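Local coordinates for putative methyl-accepting chemotaxis signal transduction protein (Campylobacter jejuni subsp. jejuni serotype O:2, PDB 4XMR), which probably senses amino acids such as isoleucine through a tandem PAS sensory domain and relays the signal across the membrane for chemotaxis, at residues V24-V29 with A229-F234; T35-T40 with I125-A130; A48-Q53 with N63-I68; E103-L108 with D133-Q138; P174-L179 with K192-P197. One frame throughout, in Å; residues are numbered along the deposited sequence.

All five contacts close without a direct hydrogen bond between their segments, and aliphatic carbons do most of the touching. Contact 1 is the buried one; the other four are partly buried. Contacts 1 and 2 use the same long helix, 9-48, against the five-stranded and six-stranded sheets in turn, and each adds a water bridge beside its apolar patch. Contact 5 reaches the same sheet as contact 1, and T25 and V29 of the one meet T177 and L179 of the other. Contact 3 joins the loop after that helix to helix 58-76, about 38 Å from contact 1 between centres. Contact 4 alone holds the bound isoleucine, gripped by D133 and T134.

Contact 1 of 5, residues V24-V29 with A229-F234; sequences VTQSTV and ACTKVF
V233 lies with its two methyl groups over different residues of the helix: CG1 is 3.6 Å from V29 CG1, while CG2 is 3.7 Å from Q26 CG. With CG1 anti to the backbone N (chi1 -170°), the valine spreads its branches along the helix and spans Q26 and V29, three residues apart and so neighbours on one face. A beta-branched residue suits such a place in a strand, being short, stiff and apolar on both branches. The axes of 24-29 and 229-233 run nearly parallel, 15° apart and 9.4 Å at closest approach, laying the long helix 9-48 along strand 224-233 of the second PAS sheet. Q26 uses its aliphatic stem against the valine, and its extended chain takes the amide on toward T231, whose CG2 sits 4.0 Å from Q26 OE1. A water links this pair: it donates to Q26 OE1 over 3.0 Å and lies 2.7 Å from T231 OG1. The amide nitrogen, Q26 NE2, bonds E30 one turn along the helix. L179 and Y236 also touch V29, A238 touches V233, and C230 is tied by its disulfide to C239 on the adjacent strand. Glutamine thus serves both ends of the chemistry: its methylenes extend the apolar seam, and its oxygen lets water bridge helix and strand beside the valine contacts.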
# COMPACT_ATOMS: atom_id res chain seq x y z
N VAL B 24 11.95 3.08 5.69
CA VAL B 24 10.53 3.29 5.37
C VAL B 24 10.35 3.62 3.89
O VAL B 24 9.41 3.13 3.25
CB VAL B 24 9.93 4.41 6.24
CG1 VAL B 24 8.51 4.77 5.76
CG2 VAL B 24 9.90 4.00 7.70
N THR B 25 11.24 4.43 3.33
CA THR B 25 11.16 4.73 1.91
C THR B 25 11.49 3.50 1.06
O THR B 25 10.83 3.25 0.05
CB THR B 25 12.01 5.98 1.55
OG1 THR B 25 11.34 7.14 2.05
CG2 THR B 25 12.21 6.13 0.05
N GLN B 26 12.48 2.72 1.48
CA GLN B 26 12.74 1.44 0.82
C GLN B 26 11.50 0.55 0.81
O GLN B 26 11.13 -0.00 -0.23
CB GLN B 26 13.92 0.72 1.49
CG GLN B 26 14.18 -0.66 0.92
CD GLN B 26 15.28 -1.39 1.65
OE1 GLN B 26 16.13 -0.77 2.29
NE2 GLN B 26 15.28 -2.71 1.56
N SER B 27 10.85 0.42 1.96
CA SER B 27 9.63 -0.38 2.07
C SER B 27 8.52 0.13 1.15
O SER B 27 7.76 -0.66 0.59
CB SER B 27 9.14 -0.41 3.52
OG SER B 27 10.05 -1.12 4.35
N THR B 28 8.44 1.44 1.02
CA THR B 28 7.43 2.05 0.16
C THR B 28 7.60 1.57 -1.28
O THR B 28 6.64 1.18 -1.94
CB THR B 28 7.51 3.59 0.23
OG1 THR B 28 7.28 4.00 1.58
CG2 THR B 28 6.47 4.24 -0.67
N VAL B 29 8.84 1.59 -1.76
CA VAL B 29 9.14 1.12 -3.10
C VAL B 29 8.85 -0.38 -3.26
O VAL B 29 8.26 -0.80 -4.25
CB VAL B 29 10.60 1.43 -3.45
CG1 VAL B 29 10.97 0.82 -4.79
CG2 VAL B 29 10.84 2.93 -3.45
N ALA B 229 22.82 9.03 3.41
CA ALA B 229 23.01 7.61 3.19
C ALA B 229 22.07 7.21 2.07
O ALA B 229 20.95 7.75 1.96
CB ALA B 229 22.71 6.81 4.44
N CYS B 230 22.50 6.28 1.24
CA CYS B 230 21.64 5.78 0.17
C CYS B 230 21.70 4.26 0.12
O CYS B 230 22.61 3.63 0.68
CB CYS B 230 22.08 6.31 -1.20
SG CYS B 230 22.19 8.10 -1.38
N THR B 231 20.72 3.68 -0.56
CA THR B 231 20.71 2.24 -0.76
C THR B 231 20.02 1.90 -2.07
O THR B 231 19.12 2.62 -2.53
CB THR B 231 20.03 1.50 0.40
OG1 THR B 231 20.22 0.09 0.24
CG2 THR B 231 18.52 1.81 0.45
N LYS B 232 20.43 0.80 -2.68
CA LYS B 232 19.76 0.33 -3.89
C LYS B 232 18.44 -0.33 -3.51
O LYS B 232 18.37 -1.10 -2.55
CB LYS B 232 20.64 -0.66 -4.64
CG LYS B 232 21.90 -0.05 -5.21
CD LYS B 232 21.61 1.16 -6.09
CE LYS B 232 20.79 0.79 -7.32
NZ LYS B 232 20.58 1.96 -8.22
N VAL B 233 17.40 -0.01 -4.27
CA VAL B 233 16.11 -0.68 -4.12
C VAL B 233 15.66 -1.03 -5.53
O VAL B 233 15.19 -0.15 -6.28
CB VAL B 233 15.05 0.19 -3.42
CG1 VAL B 233 13.82 -0.67 -3.08
CG2 VAL B 233 15.61 0.85 -2.15
N PHE B 234 15.82 -2.29 -5.90
CA PHE B 234 15.73 -2.71 -7.30
C PHE B 234 16.60 -1.79 -8.17
O PHE B 234 17.79 -1.61 -7.88
CB PHE B 234 14.26 -2.84 -7.72
CG PHE B 234 13.52 -3.85 -6.89
CD1 PHE B 234 13.67 -5.20 -7.14
CD2 PHE B 234 12.74 -3.46 -5.82
CE1 PHE B 234 13.02 -6.15 -6.37
CE2 PHE B 234 12.08 -4.40 -5.04
CZ PHE B 234 12.23 -5.74 -5.32
O HOH W 1 19.00 -1.57 1.93

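Contact 2 of 5, residues T35-T40 with I125-A130; sequences TNQSFT and IFVTPA
The carbonyl oxygen of N36 is gripped twice by T40, the threonine whose CB rests 4.2 Å from I125 CD1. T40 N gives the usual helical bond at 3.1 Å and T40 OG1 a second at 2.9 Å, the two arriving from opposite faces of the carbonyl plane. This is the long helix 9-48 crossing the first PAS module, where its side chains lie against the six-stranded antiparallel sheet at the edge strand 126-132. With its hydroxyl turned back on its own helix, the threonine can offer carbon to the sheet, and T40 also touches Y143, L157 and V159 there. I125 does most of the reaching: CG1 is anti to the carbonyl carbon (chi1 -66°) and the chain continues extended, so the delta methyl is delivered to the helix surface at Q37. There CD1 lies 3.7 Å from Q37 CB, a slender, unbranched end suited to slipping in beside a helical backbone. Q37 answers with a long extended stem, its CG 4.0 Å from I125 CD1; its NE2 comes within 4.2 Å of V127 CG2 and makes a weak bond to a water. That water donates to I125 O, bridging the helix side chain to the strand's start. N36 ND2 bonds Y143 OH on the neighbouring strand. Closest of all across the contact, I125 CD1 stands only 3.2 Å from Q37 O, a tight carbon-to-carbonyl approach.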
# COMPACT_ATOMS: atom_id res chain seq x y z
N THR B 35 2.73 -5.24 -4.70
CA THR B 35 1.29 -5.14 -4.90
C THR B 35 0.94 -5.16 -6.38
O THR B 35 0.02 -5.87 -6.83
CB THR B 35 0.76 -3.86 -4.22
OG1 THR B 35 0.89 -4.01 -2.80
CG2 THR B 35 -0.70 -3.61 -4.57
N ASN B 36 1.69 -4.41 -7.18
CA ASN B 36 1.40 -4.36 -8.60
C ASN B 36 1.71 -5.67 -9.30
O ASN B 36 0.99 -6.06 -10.22
CB ASN B 36 2.12 -3.19 -9.25
CG ASN B 36 1.58 -1.85 -8.79
OD1 ASN B 36 0.42 -1.76 -8.40
ND2 ASN B 36 2.41 -0.81 -8.85
N GLN B 37 2.78 -6.34 -8.87
CA GLN B 37 3.10 -7.65 -9.42
C GLN B 37 2.02 -8.67 -9.11
O GLN B 37 1.62 -9.44 -9.98
CB GLN B 37 4.45 -8.14 -8.91
CG GLN B 37 5.65 -7.39 -9.47
CD GLN B 37 6.93 -7.79 -8.77
OE1 GLN B 37 6.97 -7.88 -7.55
NE2 GLN B 37 7.97 -8.05 -9.54
N SER B 38 1.54 -8.67 -7.87
CA SER B 38 0.51 -9.63 -7.48
C SER B 38 -0.77 -9.41 -8.27
O SER B 38 -1.40 -10.37 -8.73
CB SER B 38 0.23 -9.57 -5.97
OG SER B 38 1.36 -10.04 -5.24
N PHE B 39 -1.14 -8.15 -8.45
CA PHE B 39 -2.31 -7.79 -9.24
C PHE B 39 -2.18 -8.34 -10.66
O PHE B 39 -3.11 -8.91 -11.21
CB PHE B 39 -2.43 -6.26 -9.25
CG PHE B 39 -3.43 -5.70 -10.23
CD1 PHE B 39 -4.74 -5.48 -9.85
CD2 PHE B 39 -3.04 -5.34 -11.52
CE1 PHE B 39 -5.66 -4.92 -10.74
CE2 PHE B 39 -3.94 -4.79 -12.42
CZ PHE B 39 -5.25 -4.58 -12.03
N THR B 40 -1.01 -8.13 -11.25
CA THR B 40 -0.78 -8.54 -12.63
C THR B 40 -0.82 -10.06 -12.78
O THR B 40 -1.38 -10.58 -13.74
CB THR B 40 0.56 -7.95 -13.14
OG1 THR B 40 0.51 -6.53 -13.01
CG2 THR B 40 0.79 -8.29 -14.61
N ILE B 125 7.13 -11.57 -14.46
CA ILE B 125 6.62 -10.25 -14.73
C ILE B 125 7.81 -9.38 -15.07
O ILE B 125 8.87 -9.46 -14.42
CB ILE B 125 5.91 -9.66 -13.51
CG1 ILE B 125 4.66 -10.48 -13.22
CG2 ILE B 125 5.56 -8.18 -13.73
CD1 ILE B 125 3.99 -10.08 -11.98
N PHE B 126 7.67 -8.60 -16.13
CA PHE B 126 8.65 -7.60 -16.47
C PHE B 126 8.18 -6.25 -15.97
O PHE B 126 7.02 -5.88 -16.16
CB PHE B 126 8.91 -7.56 -17.98
CG PHE B 126 10.01 -6.62 -18.36
CD1 PHE B 126 11.33 -6.95 -18.13
CD2 PHE B 126 9.72 -5.40 -18.94
CE1 PHE B 126 12.35 -6.09 -18.48
CE2 PHE B 126 10.74 -4.52 -19.29
CZ PHE B 126 12.05 -4.87 -19.06
N VAL B 127 9.09 -5.51 -15.34
CA VAL B 127 8.78 -4.17 -14.86
C VAL B 127 9.64 -3.19 -15.65
O VAL B 127 10.87 -3.24 -15.59
CB VAL B 127 9.11 -4.01 -13.37
CG1 VAL B 127 8.70 -2.63 -12.88
CG2 VAL B 127 8.45 -5.11 -12.55
N THR B 128 9.00 -2.31 -16.41
CA THR B 128 9.74 -1.35 -17.21
C THR B 128 10.24 -0.20 -16.36
O THR B 128 9.66 0.12 -15.32
CB THR B 128 8.87 -0.72 -18.31
OG1 THR B 128 7.88 0.14 -17.72
CG2 THR B 128 8.19 -1.77 -19.15
N PRO B 129 11.34 0.44 -16.80
CA PRO B 129 11.62 1.77 -16.28
C PRO B 129 10.45 2.68 -16.64
O PRO B 129 9.68 2.37 -17.58
CB PRO B 129 12.87 2.20 -17.06
CG PRO B 129 13.46 0.91 -17.59
CD PRO B 129 12.29 0.01 -17.83
N ALA B 130 10.29 3.78 -15.92
CA ALA B 130 9.22 4.72 -16.23
C ALA B 130 9.43 5.33 -17.62
O ALA B 130 10.56 5.60 -18.03
CB ALA B 130 9.13 5.82 -15.17
O HOH W 2 9.35 -8.92 -11.80

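Contact 3 of 5, residues A48-Q53 with N63-I68; sequences ANLPYQ and NNVGPI
L50 presses one methyl, CD1, against N64, V65 and I68 of helix 58-76. V65 CG2 is 3.8 Å from L50 CD1, and the two side chains lie at a slant to each other. I68 arrives head on, its CD1 meeting L50 CD1 tip to tip at 3.9 Å. N64 takes part through CB, 4.0 Å from L50 CD1, and through its carbonyl oxygen, N64 O, 3.8 Å from that methyl; its amide ND2 turns back to bond N60 O. The branched apolar end of leucine suits these partners, and CG anti to the carbonyl carbon (chi1 -71°), with the chain then extended, carries CD1 there. Further out, K149 NZ bonds both A48 O and L50 O, fixing the loop on either side of N49, and L55 adds a second leucine against L50 and V65. The receiving helix is kinked at P67, whose ring nitrogen has no hydrogen to give the preceding turn. I68, just beyond the kink, also packs on Y71 of the second subunit. Between these segments the chemistry is largely dispersive, with no hydrogen bond: aliphatic shape closes the connection from one helix to the next.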
# COMPACT_ATOMS: atom_id res chain seq x y z
N ALA B 48 -6.11 -16.55 -18.41
CA ALA B 48 -5.75 -17.90 -18.82
C ALA B 48 -6.78 -18.95 -18.39
O ALA B 48 -6.79 -20.06 -18.90
CB ALA B 48 -4.37 -18.24 -18.31
N ASN B 49 -7.65 -18.58 -17.45
CA ASN B 49 -8.73 -19.47 -17.00
C ASN B 49 -9.90 -19.52 -17.99
O ASN B 49 -10.77 -20.39 -17.88
CB ASN B 49 -9.23 -19.03 -15.63
CG ASN B 49 -10.23 -19.99 -15.03
OD1 ASN B 49 -9.99 -21.19 -14.97
ND2 ASN B 49 -11.37 -19.47 -14.61
N LEU B 50 -9.93 -18.59 -18.93
CA LEU B 50 -10.92 -18.64 -20.01
C LEU B 50 -10.65 -19.87 -20.87
O LEU B 50 -9.50 -20.29 -21.01
CB LEU B 50 -10.84 -17.39 -20.87
CG LEU B 50 -11.35 -16.09 -20.22
CD1 LEU B 50 -10.96 -14.90 -21.09
CD2 LEU B 50 -12.87 -16.14 -20.00
N PRO B 51 -11.70 -20.48 -21.43
CA PRO B 51 -11.43 -21.63 -22.29
C PRO B 51 -10.60 -21.25 -23.52
O PRO B 51 -10.69 -20.11 -23.99
CB PRO B 51 -12.82 -22.13 -22.69
CG PRO B 51 -13.76 -21.02 -22.37
CD PRO B 51 -13.13 -20.18 -21.29
N TYR B 52 -9.81 -22.20 -24.02
CA TYR B 52 -8.90 -21.95 -25.15
C TYR B 52 -9.65 -21.31 -26.33
O TYR B 52 -9.16 -20.36 -26.95
CB TYR B 52 -8.20 -23.27 -25.53
CG TYR B 52 -7.13 -23.18 -26.62
CD1 TYR B 52 -7.46 -23.36 -27.95
CD2 TYR B 52 -5.79 -22.97 -26.30
CE1 TYR B 52 -6.50 -23.29 -28.94
CE2 TYR B 52 -4.82 -22.90 -27.29
CZ TYR B 52 -5.19 -23.07 -28.61
OH TYR B 52 -4.24 -23.00 -29.61
N GLN B 53 -10.85 -21.81 -26.61
CA GLN B 53 -11.66 -21.29 -27.71
C GLN B 53 -12.03 -19.81 -27.55
O GLN B 53 -12.24 -19.10 -28.54
CB GLN B 53 -12.93 -22.14 -27.88
CG GLN B 53 -13.82 -21.72 -29.05
CD GLN B 53 -13.15 -21.87 -30.40
OE1 GLN B 53 -12.70 -22.95 -30.77
NE2 GLN B 53 -13.08 -20.78 -31.15
N ASN B 63 -14.74 -9.89 -26.56
CA ASN B 63 -15.92 -10.16 -25.74
C ASN B 63 -15.63 -10.78 -24.38
O ASN B 63 -16.35 -10.52 -23.42
CB ASN B 63 -16.91 -11.04 -26.50
CG ASN B 63 -17.53 -10.32 -27.67
OD1 ASN B 63 -17.60 -9.09 -27.70
ND2 ASN B 63 -18.00 -11.08 -28.65
N ASN B 64 -14.59 -11.61 -24.30
CA ASN B 64 -14.32 -12.36 -23.08
C ASN B 64 -13.18 -11.79 -22.24
O ASN B 64 -13.25 -11.82 -21.02
CB ASN B 64 -14.03 -13.83 -23.40
CG ASN B 64 -15.23 -14.53 -23.98
OD1 ASN B 64 -16.18 -14.83 -23.27
ND2 ASN B 64 -15.18 -14.81 -25.27
N VAL B 65 -12.13 -11.29 -22.90
CA VAL B 65 -11.02 -10.70 -22.16
C VAL B 65 -11.33 -9.27 -21.75
O VAL B 65 -10.97 -8.83 -20.65
CB VAL B 65 -9.70 -10.77 -22.96
CG1 VAL B 65 -8.56 -10.10 -22.20
CG2 VAL B 65 -9.34 -12.22 -23.26
N GLY B 66 -12.03 -8.53 -22.61
CA GLY B 66 -12.28 -7.12 -22.34
C GLY B 66 -12.90 -6.81 -20.98
O GLY B 66 -12.40 -5.94 -20.27
N PRO B 67 -13.99 -7.51 -20.62
CA PRO B 67 -14.58 -7.23 -19.31
C PRO B 67 -13.59 -7.47 -18.17
O PRO B 67 -13.60 -6.72 -17.19
CB PRO B 67 -15.76 -8.20 -19.24
CG PRO B 67 -16.15 -8.40 -20.68
CD PRO B 67 -14.83 -8.42 -21.42
N ILE B 68 -12.75 -8.48 -18.28
CA ILE B 68 -11.79 -8.76 -17.22
C ILE B 68 -10.79 -7.61 -17.08
O ILE B 68 -10.50 -7.17 -15.96
CB ILE B 68 -11.04 -10.10 -17.46
CG1 ILE B 68 -12.02 -11.23 -17.75
CG2 ILE B 68 -10.20 -10.43 -16.25
CD1 ILE B 68 -11.36 -12.61 -17.93

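Contact 4 of 5, residues E103-L108 with D133-Q138; sequences ELRDDL and DTVLKQ. With ILE (isoleucine), chain E.
The isoleucine pocket of the first PAS module is walled here by L108 on one loop and by T134 and V135 on another. L108 CD2 lies 3.9 Å from T134 CG2, the two side chains sliding past each other in opposite senses, and the V135 side chain crosses that of L108 at about a right angle. V135 CG2 meets the ligand's CG2 at 3.7 Å, while L108 CD1 stands 4.0 Å from the ligand's CD1. Branched aliphatics therefore suit a site for a branched apolar side chain. D133 OD1 receives the ligand's N at 2.7 Å, and T134 grips OXT twice, through its hydroxyl OG1 at 2.7 Å and its backbone N at 3.0 Å. D133 OD2 is held by N80 ND2 and by an Asx motif, in which L136 N bonds it from above the carboxylate plane. R105, bent at chi2 and chi3, brings NH1 to 4.0 Å from V135 CG2; L108 CD1 lies over one guanidinium face, offset toward the rim, and NH2 forms a salt bridge with D107 OD1 on its syn side. K113 NZ bonds L108 O, T134 OG1 and the ligand, and Y131, W115 and D160 add further ligand bonds. Strand 103-105 pairs with 90-94 at one edge of the sheet, and loop 133-138 joins strand 126-132, at the other edge, to strand 139-149.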
# COMPACT_ATOMS: atom_id res chain seq x y z
N GLU B 103 -11.51 -1.85 -26.65
CA GLU B 103 -11.50 -2.10 -28.08
C GLU B 103 -10.09 -2.42 -28.53
O GLU B 103 -9.11 -2.17 -27.81
CB GLU B 103 -12.03 -0.88 -28.84
CG GLU B 103 -13.50 -0.58 -28.59
CD GLU B 103 -13.96 0.66 -29.33
OE1 GLU B 103 -13.10 1.42 -29.80
OE2 GLU B 103 -15.19 0.87 -29.43
N LEU B 104 -10.00 -2.98 -29.73
CA LEU B 104 -8.72 -3.28 -30.36
C LEU B 104 -8.15 -2.04 -31.03
O LEU B 104 -8.83 -1.38 -31.80
CB LEU B 104 -8.85 -4.41 -31.39
CG LEU B 104 -9.08 -5.83 -30.89
CD1 LEU B 104 -9.19 -6.79 -32.06
CD2 LEU B 104 -7.96 -6.27 -29.96
N ARG B 105 -6.90 -1.73 -30.71
CA ARG B 105 -6.17 -0.67 -31.38
C ARG B 105 -5.14 -1.35 -32.28
O ARG B 105 -4.49 -2.30 -31.85
CB ARG B 105 -5.45 0.22 -30.37
CG ARG B 105 -6.32 0.87 -29.30
CD ARG B 105 -6.96 2.15 -29.80
NE ARG B 105 -6.05 2.93 -30.64
CZ ARG B 105 -5.28 3.92 -30.20
NH1 ARG B 105 -5.30 4.28 -28.92
NH2 ARG B 105 -4.49 4.57 -31.05
N ASP B 106 -4.98 -0.87 -33.51
CA ASP B 106 -4.03 -1.52 -34.41
C ASP B 106 -2.79 -0.68 -34.74
O ASP B 106 -1.96 -1.10 -35.54
CB ASP B 106 -4.72 -2.02 -35.69
CG ASP B 106 -5.43 -0.91 -36.44
OD1 ASP B 106 -5.07 0.27 -36.26
OD2 ASP B 106 -6.36 -1.22 -37.21
N ASP B 107 -2.67 0.48 -34.11
CA ASP B 107 -1.62 1.43 -34.48
C ASP B 107 -0.67 1.82 -33.34
O ASP B 107 -0.14 2.93 -33.33
CB ASP B 107 -2.25 2.69 -35.07
CG ASP B 107 -3.19 3.40 -34.10
OD1 ASP B 107 -3.53 2.80 -33.06
OD2 ASP B 107 -3.60 4.54 -34.40
N LEU B 108 -0.44 0.92 -32.39
CA LEU B 108 0.38 1.25 -31.23
C LEU B 108 1.79 0.66 -31.25
O LEU B 108 2.52 0.78 -30.26
CB LEU B 108 -0.36 0.90 -29.93
CG LEU B 108 -1.59 1.77 -29.69
CD1 LEU B 108 -2.33 1.37 -28.42
CD2 LEU B 108 -1.18 3.24 -29.63
N ASP B 133 3.74 7.21 -21.48
CA ASP B 133 2.69 6.42 -22.13
C ASP B 133 2.36 6.92 -23.53
O ASP B 133 2.14 8.11 -23.73
CB ASP B 133 1.40 6.42 -21.29
CG ASP B 133 0.29 5.63 -21.95
OD1 ASP B 133 0.59 4.59 -22.55
OD2 ASP B 133 -0.88 6.05 -21.86
N THR B 134 2.34 6.01 -24.50
CA THR B 134 2.06 6.35 -25.89
C THR B 134 0.71 7.05 -26.06
O THR B 134 0.59 8.00 -26.83
CB THR B 134 2.07 5.09 -26.79
OG1 THR B 134 3.35 4.46 -26.70
CG2 THR B 134 1.77 5.45 -28.24
N VAL B 135 -0.30 6.59 -25.33
CA VAL B 135 -1.65 7.11 -25.54
C VAL B 135 -1.96 8.33 -24.68
O VAL B 135 -2.25 9.41 -25.19
CB VAL B 135 -2.72 6.03 -25.33
CG1 VAL B 135 -4.09 6.58 -25.70
CG2 VAL B 135 -2.40 4.80 -26.16
N LEU B 136 -1.90 8.16 -23.36
CA LEU B 136 -2.38 9.20 -22.45
C LEU B 136 -1.31 10.20 -22.04
O LEU B 136 -1.60 11.17 -21.34
CB LEU B 136 -3.04 8.58 -21.22
CG LEU B 136 -4.29 7.75 -21.55
CD1 LEU B 136 -4.84 7.08 -20.30
CD2 LEU B 136 -5.35 8.61 -22.22
N LYS B 137 -0.08 9.96 -22.47
CA LYS B 137 1.02 10.91 -22.27
C LYS B 137 1.24 11.26 -20.80
O LYS B 137 1.45 12.42 -20.44
CB LYS B 137 0.81 12.17 -23.12
CG LYS B 137 0.76 11.90 -24.61
CD LYS B 137 2.08 11.33 -25.12
CE LYS B 137 2.01 10.97 -26.60
NZ LYS B 137 3.32 10.51 -27.11
N GLN B 138 1.16 10.24 -19.96
CA GLN B 138 1.59 10.35 -18.57
C GLN B 138 2.74 9.37 -18.39
O GLN B 138 2.79 8.33 -19.05
CB GLN B 138 0.47 9.97 -17.62
CG GLN B 138 -0.71 10.91 -17.62
CD GLN B 138 -1.73 10.49 -16.59
OE1 GLN B 138 -1.37 10.09 -15.48
NE2 GLN B 138 -3.00 10.55 -16.96
N ILE E . 1.85 2.22 -22.21
CA ILE E . 1.89 1.31 -23.35
C ILE E . 2.83 1.91 -24.39
O ILE E . 3.39 1.20 -25.22
CB ILE E . 0.48 1.05 -23.94
CG1 ILE E . 0.52 -0.15 -24.89
CG2 ILE E . -0.08 2.29 -24.62
CD1 ILE E . -0.86 -0.65 -25.30
OXT ILE E . 3.07 3.12 -24.38

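Contact 5 of 5, residues P174-L179 with K192-P197; sequences PGNTFL and KELLNP
L194 leaves its short 3-10 turn with CB directed at the strand, and what follows is a path to a single methyl. CG lies anti to the carbonyl carbon, and from this branch point CD1 passes over one face of the F178 ring. It stands 4.1 Å from the ring centroid and 28° off the normal, a CH-pi contact. The approach is not centred: CD1 is 3.6 Å from F178 CD1 and 4.0 Å from F178 CG, favouring one side of the ring. The same methyl, L194 CD1, also lies 4.1 Å from N176 OD1. In F178 a chi1 of 50° brings the ring to the L194 side and a chi2 of -83° turns its face to the methyl; the two side chains run at about a right angle to each other. A broad aromatic suits this strand, since the phenylalanine also touches I186, A189, C239 and T241 in its own sheet. N176 is the centre of an inverse gamma turn leading into strand 177-180, and its ND2 bonds T241 O, so the asparagine's amide is committed to the neighbouring strand. Beside it, L194 leans on A189 and L194 O bonds H201. The contact thus rests on dispersion and the soft attraction of a methyl for an aromatic face, and between 174-179 and 192-197 it is L194 that carries it.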
# COMPACT_ATOMS: atom_id res chain seq x y z
N PRO B 174 8.02 10.11 6.19
CA PRO B 174 8.89 10.98 7.00
C PRO B 174 10.32 11.05 6.47
O PRO B 174 10.75 10.22 5.67
CB PRO B 174 8.89 10.29 8.37
CG PRO B 174 8.56 8.84 8.05
CD PRO B 174 7.60 8.90 6.91
N GLY B 175 11.05 12.06 6.93
CA GLY B 175 12.44 12.20 6.54
C GLY B 175 12.62 12.84 5.18
O GLY B 175 11.72 12.78 4.31
N ASN B 176 13.79 13.43 4.98
CA ASN B 176 14.14 14.01 3.71
C ASN B 176 14.65 12.92 2.78
O ASN B 176 15.87 12.82 2.51
CB ASN B 176 15.19 15.10 3.90
CG ASN B 176 15.50 15.82 2.61
OD1 ASN B 176 14.59 16.17 1.85
ND2 ASN B 176 16.78 16.05 2.36
N THR B 177 13.72 12.09 2.32
CA THR B 177 14.06 10.95 1.49
C THR B 177 13.69 11.20 0.04
O THR B 177 12.78 11.98 -0.27
CB THR B 177 13.38 9.67 1.98
OG1 THR B 177 11.96 9.87 1.96
CG2 THR B 177 13.82 9.32 3.41
N PHE B 178 14.42 10.55 -0.86
CA PHE B 178 14.22 10.73 -2.29
C PHE B 178 14.74 9.53 -3.06
O PHE B 178 15.46 8.70 -2.51
CB PHE B 178 14.80 12.07 -2.79
CG PHE B 178 16.22 12.35 -2.36
CD1 PHE B 178 16.49 12.90 -1.11
CD2 PHE B 178 17.29 12.13 -3.23
CE1 PHE B 178 17.79 13.18 -0.71
CE2 PHE B 178 18.60 12.42 -2.84
CZ PHE B 178 18.84 12.94 -1.58
N LEU B 179 14.32 9.41 -4.31
CA LEU B 179 14.67 8.29 -5.17
C LEU B 179 15.30 8.77 -6.46
O LEU B 179 14.81 9.72 -7.07
CB LEU B 179 13.43 7.49 -5.56
CG LEU B 179 12.57 6.80 -4.52
CD1 LEU B 179 11.46 6.04 -5.24
CD2 LEU B 179 13.41 5.87 -3.66
N LYS B 192 9.43 18.26 -2.69
CA LYS B 192 9.20 18.26 -4.14
C LYS B 192 10.08 19.26 -4.89
O LYS B 192 10.17 19.21 -6.11
CB LYS B 192 7.71 18.42 -4.47
CG LYS B 192 6.91 17.15 -4.17
CD LYS B 192 5.44 17.25 -4.57
CE LYS B 192 4.67 16.02 -4.07
NZ LYS B 192 3.23 16.01 -4.44
N GLU B 193 10.74 20.16 -4.16
CA GLU B 193 11.72 21.05 -4.77
C GLU B 193 12.93 20.30 -5.33
O GLU B 193 13.57 20.76 -6.29
CB GLU B 193 12.18 22.13 -3.78
CG GLU B 193 11.14 23.19 -3.48
CD GLU B 193 11.75 24.51 -3.03
OE1 GLU B 193 12.90 24.50 -2.54
OE2 GLU B 193 11.09 25.56 -3.18
N LEU B 194 13.26 19.15 -4.75
CA LEU B 194 14.38 18.34 -5.22
C LEU B 194 14.14 17.81 -6.63
O LEU B 194 15.08 17.33 -7.28
CB LEU B 194 14.65 17.17 -4.27
CG LEU B 194 15.20 17.54 -2.89
CD1 LEU B 194 15.63 16.27 -2.16
CD2 LEU B 194 16.35 18.54 -2.98
N LEU B 195 12.90 17.88 -7.11
CA LEU B 195 12.57 17.37 -8.43
C LEU B 195 12.94 18.34 -9.54
O LEU B 195 13.03 17.96 -10.71
CB LEU B 195 11.08 17.03 -8.51
CG LEU B 195 10.62 15.90 -7.59
CD1 LEU B 195 9.12 15.69 -7.73
CD2 LEU B 195 11.37 14.61 -7.88
N ASN B 196 13.14 19.60 -9.18
CA ASN B 196 13.47 20.61 -10.17
C ASN B 196 14.82 20.32 -10.80
O ASN B 196 15.79 20.04 -10.10
CB ASN B 196 13.45 22.00 -9.54
CG ASN B 196 13.36 23.10 -10.57
OD1 ASN B 196 14.34 23.40 -11.26
ND2 ASN B 196 12.19 23.71 -10.69
N PRO B 197 14.89 20.38 -12.14
CA PRO B 197 16.11 20.06 -12.90
C PRO B 197 17.33 20.89 -12.50
O PRO B 197 18.45 20.46 -12.73
CB PRO B 197 15.71 20.40 -14.34
CG PRO B 197 14.24 20.27 -14.36
CD PRO B 197 13.76 20.73 -13.02